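PDB 1JQG: carboxypeptidase A from Helicoverpa armigera, which is made as a zymogen and probably acts as a zinc metallocarboxypeptidase that removes residues from the C-terminal end of peptides. Local coordinates for residues T143-G148 / Y158-T163; Y193-L198 / I215-N220; R235-T240 / V251-N256; R255-N260 / S278-P283. One frame throughout, in Å; residues are numbered along the deposited sequence.

How the contacts relate
Contacts 1 and 2 belong to the sheet side of the zinc carboxypeptidase domain, and contacts 3 and 4 to the long loop between helices 221-228 and 283-294. The first two have centres about 10 Å apart and share a sheet, where Leu159 N lies 2.9 Å from Ile215 O, probably hydrogen-bonded. Contact 2 reaches contact 3 through Asn220, which packs on Leu253. Contacts 3 and 4 share Arg255 and Asn256, and Asn237 ND2 is 3.0 Å from Glu282 OE1, a probable hydrogen bond. Contact 3 is next to the active site: the Arg235 side chain is about 5 Å from the zinc ion held by His181, Glu184 and His306. In contact 4 the Phe257 side chain is about 11 Å from it.

Contact 1 (T143-G148 / Y158-T163); sequences TVVEGG and YLRIST
Val145 and Tyr158 are paired in an antiparallel beta hairpin, strand 142-149 with strand 155-161, at one edge of the mixed eight-stranded sheet of the zinc carboxypeptidase fold. Theirs is a hydrogen-bonded pair. Val145 N donates to Tyr158 O at 3.0 Å, and Tyr158 N donates back to Val145 O at 2.8 Å. Arg160 N adds a bond to Thr143 O, also at 3.0 Å. Val144 and Leu159 form the non-hydrogen-bonded pair between, with side chains on the other face. There Leu159 CD2 lies 3.9 Å from Val144 CB. Helix 124-137 packs on both through Leu131. On the face of Val145 and Tyr158, the Arg160 chain bends so that NH2 comes within 3.7 Å of Thr143 CG2. Gly147 and Gly148 both face Ile156, a classic beta bulge. The CA of Gly147 meets the Tyr158 ring at its edge, 3.8 Å from CE2. Tyr158 CG lies between the backbone N and the carbonyl carbon (chi1 63°), which brings the ring across Val145. The result is a CH-pi contact: Val145 CG1 sits over the ring face, 3.7 Å from the Tyr158 centroid and 20° off the normal.

Contact 2 (Y193-L198 / I215-N220); sequences YAIHKL and ILPVAN
Ile195 and Ile215 cross at a slant where helix 187-200 packs on strand 212-216, the CD1 end of each lying against a branch of the other. The helix belongs to a beta-alpha-beta crossover: strand 173-178 lies parallel beside strand 212-216, and the helix covers one face of the sheet. In Ile195, CG1 points opposite the carbonyl carbon (chi1 -67°), which sends its long branch out to the strand. Ile195 CG1 touches Ile215 CD1 at 3.8 Å. Ile195 CD1 runs on past Ile215 CG2 at 4.0 Å, then ends 4.1 Å from Pro217 CG. The side chains of Ile195 and Pro217 cross at about a right angle. Ile215 CD1 rests on the helix, 4.1 Å from Ala194 CB and 4.2 Å from Leu198 CD1. With an alanine at Ile195, CG1, CG2 and CD1 would go, and a gap would probably open between the helix and Ile215 and Pro217. Around the contact, Leu159 of the next strand also touches Ile195, and Trp410 of helix 402-421 packs on Ala194 and Leu198. Every touching group is buried and apolar. The helix is therefore held to the strand here by shape and exclusion of water, with no polar bond to fix direction.

Contact 3 (R235-T240 / V251-N256); sequences RKNRAT and VDLNRN
The Asn237 side chain reaches Val251 because CG lies between the backbone N and the carbonyl carbon (chi1 69°), which aims OD1 at Val251 N. The bond from Val251 N to Asn237 OD1 is short, 2.6 Å, and nearly straight. Asn237 N returns a bond to Val251 O at 3.1 Å, so one residue grips both backbone polar atoms of Val251. The ND2 of Asn237 bonds to Glu282 and Glu284. A leucine at Asn237 would probably leave Val251 N without its acceptor and the two glutamates without this donor. Lys236 lies alongside, its CB 3.2 Å from Val251 O, while NZ goes to the carbonyls of Met249, Gly250 and Ser271.

Asp252 CG is extended away from its backbone N (chi1 -174°), and the carboxylate reaches Arg235. Arg235 NH2 is 2.9 Å from Asp252 OD1. The oxygen lies over a face of the guanidinium and the two planes are 71° apart, so this salt bridge rests on charge and not on a directed N-H. Arg255 joins the network through a long pairing with the same oxygen. Asp252 OD2 accepts from Asn254 N at 3.1 Å, from above the carboxylate plane, closing an Asx turn. A water bridges Arg235 O to Leu253 N.

Asp252 OD2 also bonds to NE2 of His181, a zinc ligand. Asp252 is thus a second-shell residue that probably orients a first-shell histidine, an aspartate-histidine-zinc arrangement typical of metal sites such as that of M14 carboxypeptidases.

Contact 4 (R255-N260 / S278-P283); sequences RNFGMN and SAFSEP
Asn256 and Phe280 connect loop residues 255-260 to a type II beta turn, Ser278 to Ser281, that leads into helix 283-294. Phe280 N donates to Asn256 O at 2.7 Å, in the carbonyl plane. The Asn256 side chain runs on into the turn, beside Ser278, Ser281 and Glu282. Phe280 has positive phi (58°), as the third residue of such a turn often does. Its ring then folds back over the 255-260 segment. Asn256 O and Phe257 CA lie over one face of that ring, and Phe257 CA makes a CH-pi contact 4.3 Å from the Phe280 centroid. The two phenylalanine side chains cross at about a right angle, with ring planes 77° apart, and Phe257 CD2 is 3.4 Å from Phe280 CE2. Ala279 CB packs on Gly258 CA at 3.9 Å. Tyr369 of helix 366-373 meets the Phe280 ring edge-to-face and also touches Phe257. Glu282 is the N-cap residue of helix 283-294. Glu282 OE2 takes a bond from Ser281 OG, at 2.8 Å, and is also bonded to Tyr242. Close packing also marks Gly258, whose N is 3.3 Å from Phe280 CE1.

Contact 1 (T143-G148 / Y158-T163)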
loop_
_atom_site.group_PDB
_atom_site.type_symbol
_atom_site.label_atom_id
_atom_site.label_comp_id
_atom_site.label_asym_id
_atom_site.label_seq_id
_atom_site.Cartn_x
_atom_site.Cartn_y
_atom_site.Cartn_z
ATOM N N THR A 143 -19.307 9.318 -9.833
ATOM C CA THR A 143 -19.129 10.692 -9.497
ATOM C C THR A 143 -17.645 10.909 -9.137
ATOM O O THR A 143 -17.106 10.355 -8.169
ATOM C CB THR A 143 -19.976 11.141 -8.280
ATOM O OG1 THR A 143 -21.369 11.055 -8.533
ATOM C CG2 THR A 143 -19.677 12.579 -7.917
ATOM N N VAL A 144 -16.936 11.613 -10.009
ATOM C CA VAL A 144 -15.524 11.899 -9.798
ATOM C C VAL A 144 -15.437 13.160 -8.940
ATOM O O VAL A 144 -16.171 14.131 -9.111
ATOM C CB VAL A 144 -14.765 12.033 -11.114
ATOM C CG1 VAL A 144 -15.214 13.245 -11.925
ATOM C CG2 VAL A 144 -13.254 12.039 -10.882
ATOM N N VAL A 145 -14.598 13.102 -7.897
ATOM C CA VAL A 145 -14.391 14.259 -7.027
ATOM C C VAL A 145 -12.920 14.454 -6.695
ATOM O O VAL A 145 -12.213 13.509 -6.406
ATOM C CB VAL A 145 -15.280 14.145 -5.793
ATOM C CG1 VAL A 145 -15.480 12.700 -5.347
ATOM C CG2 VAL A 145 -14.774 14.922 -4.576
ATOM N N GLU A 146 -12.426 15.667 -6.726
ATOM C CA GLU A 146 -11.136 16.077 -6.269
ATOM C C GLU A 146 -11.110 16.299 -4.762
ATOM O O GLU A 146 -11.667 17.275 -4.270
ATOM C CB GLU A 146 -10.720 17.429 -6.910
ATOM C CG GLU A 146 -9.285 17.823 -6.575
ATOM C CD GLU A 146 -8.910 19.156 -7.177
ATOM O OE1 GLU A 146 -8.461 19.173 -8.340
ATOM O OE2 GLU A 146 -9.046 20.191 -6.490
ATOM N N GLY A 147 -10.388 15.452 -4.029
ATOM C CA GLY A 147 -10.314 15.590 -2.578
ATOM C C GLY A 147 -9.350 16.720 -2.205
ATOM O O GLY A 147 -9.354 17.144 -1.059
ATOM N N GLY A 148 -8.406 17.080 -3.070
ATOM C CA GLY A 148 -7.508 18.186 -2.813
ATOM C C GLY A 148 -6.319 18.200 -3.761
ATOM O O GLY A 148 -6.321 17.624 -4.857
ATOM N N TYR A 158 -10.857 11.061 -6.545
ATOM C CA TYR A 158 -11.281 9.736 -6.142
ATOM C C TYR A 158 -12.693 9.566 -6.699
ATOM O O TYR A 158 -13.361 10.548 -7.035
ATOM C CB TYR A 158 -11.224 9.535 -4.617
ATOM C CG TYR A 158 -12.135 10.435 -3.807
ATOM C CD1 TYR A 158 -13.377 10.014 -3.346
ATOM C CD2 TYR A 158 -11.751 11.735 -3.526
ATOM C CE1 TYR A 158 -14.201 10.854 -2.615
ATOM C CE2 TYR A 158 -12.556 12.579 -2.791
ATOM C CZ TYR A 158 -13.783 12.142 -2.332
ATOM O OH TYR A 158 -14.540 13.029 -1.604
ATOM N N LEU A 159 -13.191 8.328 -6.652
ATOM C CA LEU A 159 -14.526 8.038 -7.133
ATOM C C LEU A 159 -15.510 7.820 -5.988
ATOM O O LEU A 159 -15.216 7.188 -4.999
ATOM C CB LEU A 159 -14.401 6.831 -8.083
ATOM C CG LEU A 159 -13.822 7.060 -9.468
ATOM C CD1 LEU A 159 -14.061 5.829 -10.339
ATOM C CD2 LEU A 159 -14.406 8.268 -10.181
ATOM N N ARG A 160 -16.774 8.134 -6.230
ATOM C CA ARG A 160 -17.880 7.807 -5.336
ATOM C C ARG A 160 -18.886 6.986 -6.131
ATOM O O ARG A 160 -19.609 7.564 -6.941
ATOM C CB ARG A 160 -18.536 9.081 -4.814
ATOM C CG ARG A 160 -17.748 9.761 -3.698
ATOM C CD ARG A 160 -18.643 10.760 -2.956
ATOM N NE ARG A 160 -19.026 11.877 -3.796
ATOM C CZ ARG A 160 -19.860 12.840 -3.517
ATOM N NH1 ARG A 160 -20.465 12.871 -2.342
ATOM N NH2 ARG A 160 -20.115 13.781 -4.422
ATOM N N ILE A 161 -18.826 5.682 -6.025
ATOM C CA ILE A 161 -19.708 4.778 -6.757
ATOM C C ILE A 161 -20.971 4.477 -5.937
ATOM O O ILE A 161 -20.927 4.035 -4.785
ATOM C CB ILE A 161 -18.964 3.464 -7.104
ATOM C CG1 ILE A 161 -17.662 3.791 -7.836
ATOM C CG2 ILE A 161 -19.917 2.558 -7.867
ATOM C CD1 ILE A 161 -16.667 2.729 -8.183
ATOM N N SER A 162 -22.119 4.786 -6.503
ATOM C CA SER A 162 -23.410 4.621 -5.861
ATOM C C SER A 162 -24.588 4.700 -6.826
ATOM O O SER A 162 -24.743 5.586 -7.673
ATOM C CB SER A 162 -23.588 5.671 -4.749
ATOM O OG SER A 162 -24.903 5.556 -4.196
ATOM N N THR A 163 -25.584 3.886 -6.615
ATOM C CA THR A 163 -26.820 3.879 -7.393
ATOM C C THR A 163 -27.823 4.861 -6.787
ATOM O O THR A 163 -28.818 5.312 -7.377
ATOM C CB THR A 163 -27.499 2.494 -7.442
ATOM O OG1 THR A 163 -27.724 2.136 -6.076
ATOM C CG2 THR A 163 -26.677 1.423 -8.120
#

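Contact 2 (Y193-L198 / I215-N220)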
loop_
_atom_site.group_PDB
_atom_site.type_symbol
_atom_site.label_atom_id
_atom_site.label_comp_id
_atom_site.label_asym_id
_atom_site.label_seq_id
_atom_site.Cartn_x
_atom_site.Cartn_y
_atom_site.Cartn_z
ATOM N N TYR A 193 -9.252 -2.733 -10.452
ATOM C CA TYR A 193 -10.093 -3.875 -10.804
ATOM C C TYR A 193 -11.430 -3.703 -10.123
ATOM O O TYR A 193 -12.468 -4.008 -10.717
ATOM C CB TYR A 193 -9.404 -5.186 -10.397
ATOM C CG TYR A 193 -9.997 -6.426 -11.017
ATOM C CD1 TYR A 193 -9.513 -6.891 -12.245
ATOM C CD2 TYR A 193 -11.020 -7.122 -10.413
ATOM C CE1 TYR A 193 -10.054 -8.035 -12.834
ATOM C CE2 TYR A 193 -11.544 -8.257 -10.989
ATOM C CZ TYR A 193 -11.072 -8.699 -12.201
ATOM O OH TYR A 193 -11.637 -9.826 -12.739
ATOM N N ALA A 194 -11.386 -3.192 -8.886
ATOM C CA ALA A 194 -12.606 -2.915 -8.124
ATOM C C ALA A 194 -13.544 -1.936 -8.827
ATOM O O ALA A 194 -14.783 -1.995 -8.774
ATOM C CB ALA A 194 -12.260 -2.422 -6.741
ATOM N N ILE A 195 -12.988 -0.915 -9.476
ATOM C CA ILE A 195 -13.734 0.026 -10.302
ATOM C C ILE A 195 -14.320 -0.696 -11.513
ATOM O O ILE A 195 -15.432 -0.390 -11.975
ATOM C CB ILE A 195 -12.807 1.174 -10.765
ATOM C CG1 ILE A 195 -12.392 2.033 -9.567
ATOM C CG2 ILE A 195 -13.476 2.033 -11.801
ATOM C CD1 ILE A 195 -11.362 3.113 -9.835
ATOM N N HIS A 196 -13.527 -1.644 -12.072
ATOM C CA HIS A 196 -13.920 -2.349 -13.279
ATOM C C HIS A 196 -15.120 -3.237 -13.019
ATOM O O HIS A 196 -16.048 -3.339 -13.811
ATOM C CB HIS A 196 -12.720 -3.083 -13.873
ATOM C CG HIS A 196 -13.035 -4.042 -14.982
ATOM N ND1 HIS A 196 -13.202 -5.410 -14.877
ATOM C CD2 HIS A 196 -13.221 -3.736 -16.283
ATOM C CE1 HIS A 196 -13.484 -5.909 -16.065
ATOM N NE2 HIS A 196 -13.508 -4.914 -16.925
ATOM N N LYS A 197 -15.131 -3.934 -11.901
ATOM C CA LYS A 197 -16.267 -4.818 -11.566
ATOM C C LYS A 197 -17.482 -4.090 -11.005
ATOM O O LYS A 197 -18.584 -4.587 -11.105
ATOM C CB LYS A 197 -15.874 -5.909 -10.560
ATOM C CG LYS A 197 -14.960 -6.976 -11.188
ATOM C CD LYS A 197 -15.860 -7.742 -12.158
ATOM C CE LYS A 197 -15.083 -8.780 -12.948
ATOM N NZ LYS A 197 -16.116 -9.554 -13.730
ATOM N N LEU A 198 -17.295 -2.892 -10.433
ATOM C CA LEU A 198 -18.415 -2.113 -9.928
ATOM C C LEU A 198 -19.028 -1.190 -10.972
ATOM O O LEU A 198 -20.132 -0.686 -10.791
ATOM C CB LEU A 198 -17.977 -1.314 -8.692
ATOM C CG LEU A 198 -17.552 -2.087 -7.464
ATOM C CD1 LEU A 198 -16.968 -1.131 -6.434
ATOM C CD2 LEU A 198 -18.693 -2.859 -6.821
ATOM N N ILE A 215 -13.356 5.055 -3.774
ATOM C CA ILE A 215 -12.104 4.484 -4.240
ATOM C C ILE A 215 -11.119 5.564 -4.613
ATOM O O ILE A 215 -11.402 6.367 -5.503
ATOM C CB ILE A 215 -12.349 3.530 -5.425
ATOM C CG1 ILE A 215 -13.342 2.420 -5.018
ATOM C CG2 ILE A 215 -11.027 2.916 -5.898
ATOM C CD1 ILE A 215 -13.605 1.366 -6.068
ATOM N N LEU A 216 -9.940 5.515 -3.991
ATOM C CA LEU A 216 -8.850 6.462 -4.261
ATOM C C LEU A 216 -7.642 5.705 -4.835
ATOM O O LEU A 216 -6.860 5.068 -4.116
ATOM C CB LEU A 216 -8.474 7.214 -2.971
ATOM C CG LEU A 216 -7.285 8.169 -3.006
ATOM C CD1 LEU A 216 -7.473 9.330 -3.966
ATOM C CD2 LEU A 216 -7.008 8.802 -1.647
ATOM N N PRO A 217 -7.504 5.686 -6.161
ATOM C CA PRO A 217 -6.439 4.966 -6.855
ATOM C C PRO A 217 -5.045 5.415 -6.468
ATOM O O PRO A 217 -4.163 4.606 -6.168
ATOM C CB PRO A 217 -6.796 5.094 -8.303
ATOM C CG PRO A 217 -8.272 5.436 -8.341
ATOM C CD PRO A 217 -8.472 6.281 -7.102
ATOM N N VAL A 218 -4.680 6.681 -6.629
ATOM C CA VAL A 218 -3.386 7.249 -6.397
ATOM C C VAL A 218 -3.367 8.219 -5.219
ATOM O O VAL A 218 -3.589 9.412 -5.308
ATOM C CB VAL A 218 -2.842 7.997 -7.632
ATOM C CG1 VAL A 218 -1.355 8.296 -7.435
ATOM C CG2 VAL A 218 -3.040 7.167 -8.887
ATOM N N ALA A 219 -3.041 7.680 -4.034
ATOM C CA ALA A 219 -3.019 8.457 -2.811
ATOM C C ALA A 219 -1.782 9.325 -2.660
ATOM O O ALA A 219 -1.865 10.334 -1.932
ATOM C CB ALA A 219 -3.141 7.548 -1.616
ATOM N N ASN A 220 -0.760 9.018 -3.434
ATOM C CA ASN A 220 0.508 9.739 -3.407
ATOM C C ASN A 220 1.021 10.052 -4.818
ATOM O O ASN A 220 1.973 9.470 -5.321
ATOM C CB ASN A 220 1.523 8.879 -2.634
ATOM C CG ASN A 220 2.838 9.584 -2.347
ATOM O OD1 ASN A 220 3.757 8.891 -1.911
ATOM N ND2 ASN A 220 2.938 10.873 -2.596
#

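Contact 3 (R235-T240 / V251-N256)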
loop_
_atom_site.group_PDB
_atom_site.type_symbol
_atom_site.label_atom_id
_atom_site.label_comp_id
_atom_site.label_asym_id
_atom_site.label_seq_id
_atom_site.Cartn_x
_atom_site.Cartn_y
_atom_site.Cartn_z
ATOM N N ARG A 235 9.246 5.859 -1.641
ATOM C CA ARG A 235 7.968 5.530 -1.002
ATOM C C ARG A 235 7.271 6.727 -0.356
ATOM O O ARG A 235 6.071 6.694 -0.101
ATOM C CB ARG A 235 8.187 4.442 0.055
ATOM C CG ARG A 235 9.181 4.805 1.140
ATOM C CD ARG A 235 9.431 3.637 2.092
ATOM N NE ARG A 235 8.250 3.376 2.908
ATOM C CZ ARG A 235 8.308 3.119 4.213
ATOM N NH1 ARG A 235 9.501 3.114 4.798
ATOM N NH2 ARG A 235 7.211 2.868 4.929
ATOM N N LYS A 236 8.007 7.744 0.049
ATOM C CA LYS A 236 7.446 8.883 0.758
ATOM C C LYS A 236 6.836 9.877 -0.232
ATOM O O LYS A 236 6.875 9.784 -1.468
ATOM C CB LYS A 236 8.557 9.538 1.585
ATOM C CG LYS A 236 9.176 8.648 2.634
ATOM C CD LYS A 236 10.176 9.383 3.523
ATOM C CE LYS A 236 11.417 9.763 2.696
ATOM N NZ LYS A 236 12.276 10.639 3.552
ATOM N N ASN A 237 6.257 10.971 0.282
ATOM C CA ASN A 237 5.788 12.024 -0.630
ATOM C C ASN A 237 6.983 12.911 -1.026
ATOM O O ASN A 237 8.143 12.466 -0.907
ATOM C CB ASN A 237 4.705 12.827 0.035
ATOM C CG ASN A 237 5.138 13.702 1.208
ATOM O OD1 ASN A 237 6.220 13.483 1.795
ATOM N ND2 ASN A 237 4.374 14.706 1.638
ATOM N N ARG A 238 6.706 14.082 -1.611
ATOM C CA ARG A 238 7.814 14.927 -2.073
ATOM C C ARG A 238 7.895 16.271 -1.353
ATOM O O ARG A 238 8.058 17.334 -1.971
ATOM C CB ARG A 238 7.673 15.098 -3.594
ATOM C CG ARG A 238 7.815 13.826 -4.392
ATOM C CD ARG A 238 9.198 13.182 -4.292
ATOM N NE ARG A 238 10.193 13.966 -5.025
ATOM C CZ ARG A 238 11.506 13.808 -4.896
ATOM N NH1 ARG A 238 12.018 12.896 -4.066
ATOM N NH2 ARG A 238 12.250 14.623 -5.636
ATOM N N ALA A 239 7.692 16.262 -0.047
ATOM C CA ALA A 239 7.637 17.508 0.730
ATOM C C ALA A 239 9.020 18.072 1.022
ATOM O O ALA A 239 9.922 17.349 1.476
ATOM C CB ALA A 239 6.878 17.323 2.044
ATOM N N THR A 240 9.143 19.378 0.768
ATOM C CA THR A 240 10.434 20.073 1.006
ATOM C C THR A 240 10.315 20.923 2.258
ATOM O O THR A 240 9.326 20.865 2.999
ATOM C CB THR A 240 10.822 20.950 -0.175
ATOM O OG1 THR A 240 9.727 21.794 -0.540
ATOM C CG2 THR A 240 11.150 20.152 -1.423
ATOM N N VAL A 251 8.060 12.767 3.542
ATOM C CA VAL A 251 7.469 12.234 4.744
ATOM C C VAL A 251 6.773 10.902 4.417
ATOM O O VAL A 251 6.190 10.743 3.349
ATOM C CB VAL A 251 6.430 13.200 5.320
ATOM C CG1 VAL A 251 5.611 12.498 6.395
ATOM C CG2 VAL A 251 7.047 14.509 5.800
ATOM N N ASP A 252 6.938 9.923 5.312
ATOM C CA ASP A 252 6.232 8.651 5.174
ATOM C C ASP A 252 4.763 8.886 5.561
ATOM O O ASP A 252 4.426 9.058 6.735
ATOM C CB ASP A 252 6.848 7.612 6.101
ATOM C CG ASP A 252 6.284 6.217 5.919
ATOM O OD1 ASP A 252 6.907 5.291 6.475
ATOM O OD2 ASP A 252 5.238 6.069 5.229
ATOM N N LEU A 253 3.907 8.871 4.530
ATOM C CA LEU A 253 2.473 9.160 4.783
ATOM C C LEU A 253 1.767 8.157 5.660
ATOM O O LEU A 253 0.771 8.433 6.316
ATOM C CB LEU A 253 1.734 9.280 3.456
ATOM C CG LEU A 253 2.133 10.434 2.541
ATOM C CD1 LEU A 253 1.374 10.338 1.216
ATOM C CD2 LEU A 253 1.847 11.789 3.228
ATOM N N ASN A 254 2.308 6.947 5.786
ATOM C CA ASN A 254 1.715 5.914 6.632
ATOM C C ASN A 254 2.199 6.054 8.057
ATOM O O ASN A 254 2.068 5.152 8.889
ATOM C CB ASN A 254 1.972 4.519 6.065
ATOM C CG ASN A 254 0.812 3.564 6.395
ATOM O OD1 ASN A 254 -0.292 4.023 6.718
ATOM N ND2 ASN A 254 1.016 2.257 6.338
ATOM N N ARG A 255 2.799 7.192 8.386
ATOM C CA ARG A 255 3.276 7.494 9.724
ATOM C C ARG A 255 2.810 8.920 10.088
ATOM O O ARG A 255 3.111 9.468 11.129
ATOM C CB ARG A 255 4.775 7.398 9.858
ATOM C CG ARG A 255 5.463 6.163 9.311
ATOM C CD ARG A 255 5.378 5.035 10.329
ATOM N NE ARG A 255 5.891 3.811 9.737
ATOM C CZ ARG A 255 6.699 2.967 10.353
ATOM N NH1 ARG A 255 7.090 3.214 11.603
ATOM N NH2 ARG A 255 7.101 1.886 9.685
ATOM N N ASN A 256 2.046 9.539 9.197
ATOM C CA ASN A 256 1.541 10.886 9.358
ATOM C C ASN A 256 0.080 10.975 9.808
ATOM O O ASN A 256 -0.528 12.057 9.838
ATOM C CB ASN A 256 1.709 11.595 8.013
ATOM C CG ASN A 256 1.740 13.111 8.170
ATOM O OD1 ASN A 256 2.566 13.618 8.906
ATOM N ND2 ASN A 256 0.828 13.745 7.431
HETATM O O HOH W 1 4.185 7.690 1.518
#

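Contact 4 (R255-N260 / S278-P283)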
loop_
_atom_site.group_PDB
_atom_site.type_symbol
_atom_site.label_atom_id
_atom_site.label_comp_id
_atom_site.label_asym_id
_atom_site.label_seq_id
_atom_site.Cartn_x
_atom_site.Cartn_y
_atom_site.Cartn_z
ATOM N N ARG A 255 2.799 7.192 8.386
ATOM C CA ARG A 255 3.276 7.494 9.724
ATOM C C ARG A 255 2.810 8.920 10.088
ATOM O O ARG A 255 3.111 9.468 11.129
ATOM C CB ARG A 255 4.775 7.398 9.858
ATOM C CG ARG A 255 5.463 6.163 9.311
ATOM C CD ARG A 255 5.378 5.035 10.329
ATOM N NE ARG A 255 5.891 3.811 9.737
ATOM C CZ ARG A 255 6.699 2.967 10.353
ATOM N NH1 ARG A 255 7.090 3.214 11.603
ATOM N NH2 ARG A 255 7.101 1.886 9.685
ATOM N N ASN A 256 2.046 9.539 9.197
ATOM C CA ASN A 256 1.541 10.886 9.358
ATOM C C ASN A 256 0.080 10.975 9.808
ATOM O O ASN A 256 -0.528 12.057 9.838
ATOM C CB ASN A 256 1.709 11.595 8.013
ATOM C CG ASN A 256 1.740 13.111 8.170
ATOM O OD1 ASN A 256 2.566 13.618 8.906
ATOM N ND2 ASN A 256 0.828 13.745 7.431
ATOM N N PHE A 257 -0.511 9.851 10.237
ATOM C CA PHE A 257 -1.913 9.870 10.712
ATOM C C PHE A 257 -2.020 10.021 12.210
ATOM O O PHE A 257 -1.080 9.727 12.917
ATOM C CB PHE A 257 -2.668 8.622 10.262
ATOM C CG PHE A 257 -2.994 8.608 8.789
ATOM C CD1 PHE A 257 -2.034 8.305 7.838
ATOM C CD2 PHE A 257 -4.272 8.948 8.343
ATOM C CE1 PHE A 257 -2.337 8.332 6.494
ATOM C CE2 PHE A 257 -4.603 8.970 7.001
ATOM C CZ PHE A 257 -3.623 8.645 6.061
ATOM N N GLY A 258 -3.138 10.524 12.700
ATOM C CA GLY A 258 -3.369 10.939 14.058
ATOM C C GLY A 258 -3.493 9.882 15.111
ATOM O O GLY A 258 -3.453 10.226 16.299
ATOM N N MET A 259 -3.556 8.608 14.766
ATOM C CA MET A 259 -3.626 7.534 15.763
ATOM C C MET A 259 -2.255 7.231 16.333
ATOM O O MET A 259 -1.406 6.571 15.732
ATOM C CB MET A 259 -4.233 6.303 15.101
ATOM C CG MET A 259 -5.134 5.506 15.997
ATOM S SD MET A 259 -4.327 4.490 17.226
ATOM C CE MET A 259 -5.438 4.694 18.611
ATOM N N ASN A 260 -1.969 7.790 17.494
ATOM C CA ASN A 260 -0.706 7.605 18.215
ATOM C C ASN A 260 0.519 8.097 17.444
ATOM O O ASN A 260 1.621 7.516 17.410
ATOM C CB ASN A 260 -0.510 6.159 18.655
ATOM C CG ASN A 260 -1.527 5.721 19.696
ATOM O OD1 ASN A 260 -2.282 4.758 19.508
ATOM N ND2 ASN A 260 -1.587 6.425 20.830
ATOM N N SER A 278 4.031 17.128 12.348
ATOM C CA SER A 278 2.937 16.757 13.206
ATOM C C SER A 278 1.970 15.830 12.446
ATOM O O SER A 278 2.239 15.422 11.322
ATOM C CB SER A 278 2.112 17.968 13.677
ATOM O OG SER A 278 1.518 18.510 12.498
ATOM N N ALA A 279 0.912 15.402 13.140
ATOM C CA ALA A 279 -0.096 14.543 12.537
ATOM C C ALA A 279 -0.842 15.317 11.447
ATOM O O ALA A 279 -1.253 16.446 11.694
ATOM C CB ALA A 279 -1.045 14.073 13.636
ATOM N N PHE A 280 -0.982 14.726 10.282
ATOM C CA PHE A 280 -1.627 15.350 9.148
ATOM C C PHE A 280 -0.959 16.662 8.743
ATOM O O PHE A 280 -1.567 17.627 8.263
ATOM C CB PHE A 280 -3.104 15.573 9.428
ATOM C CG PHE A 280 -3.869 14.309 9.718
ATOM C CD1 PHE A 280 -4.300 14.038 11.006
ATOM C CD2 PHE A 280 -4.132 13.389 8.733
ATOM C CE1 PHE A 280 -4.993 12.882 11.289
ATOM C CE2 PHE A 280 -4.830 12.234 9.018
ATOM C CZ PHE A 280 -5.263 11.961 10.298
ATOM N N SER A 281 0.373 16.704 8.776
ATOM C CA SER A 281 1.142 17.826 8.285
ATOM C C SER A 281 1.237 17.866 6.766
ATOM O O SER A 281 1.426 18.891 6.135
ATOM C CB SER A 281 2.537 17.780 8.906
ATOM O OG SER A 281 3.265 16.673 8.448
ATOM N N GLU A 282 1.073 16.693 6.139
ATOM C CA GLU A 282 1.113 16.601 4.682
ATOM C C GLU A 282 -0.286 16.708 4.105
ATOM O O GLU A 282 -1.233 16.243 4.752
ATOM C CB GLU A 282 1.794 15.285 4.278
ATOM C CG GLU A 282 3.148 15.079 4.884
ATOM C CD GLU A 282 4.032 16.321 4.836
ATOM O OE1 GLU A 282 4.200 16.828 3.713
ATOM O OE2 GLU A 282 4.486 16.683 5.967
ATOM N N PRO A 283 -0.417 17.328 2.942
ATOM C CA PRO A 283 -1.673 17.470 2.248
ATOM C C PRO A 283 -2.297 16.160 1.794
ATOM O O PRO A 283 -3.523 16.026 1.862
ATOM C CB PRO A 283 -1.316 18.352 1.032
ATOM C CG PRO A 283 0.104 17.996 0.764
ATOM C CD PRO A 283 0.717 17.886 2.149
#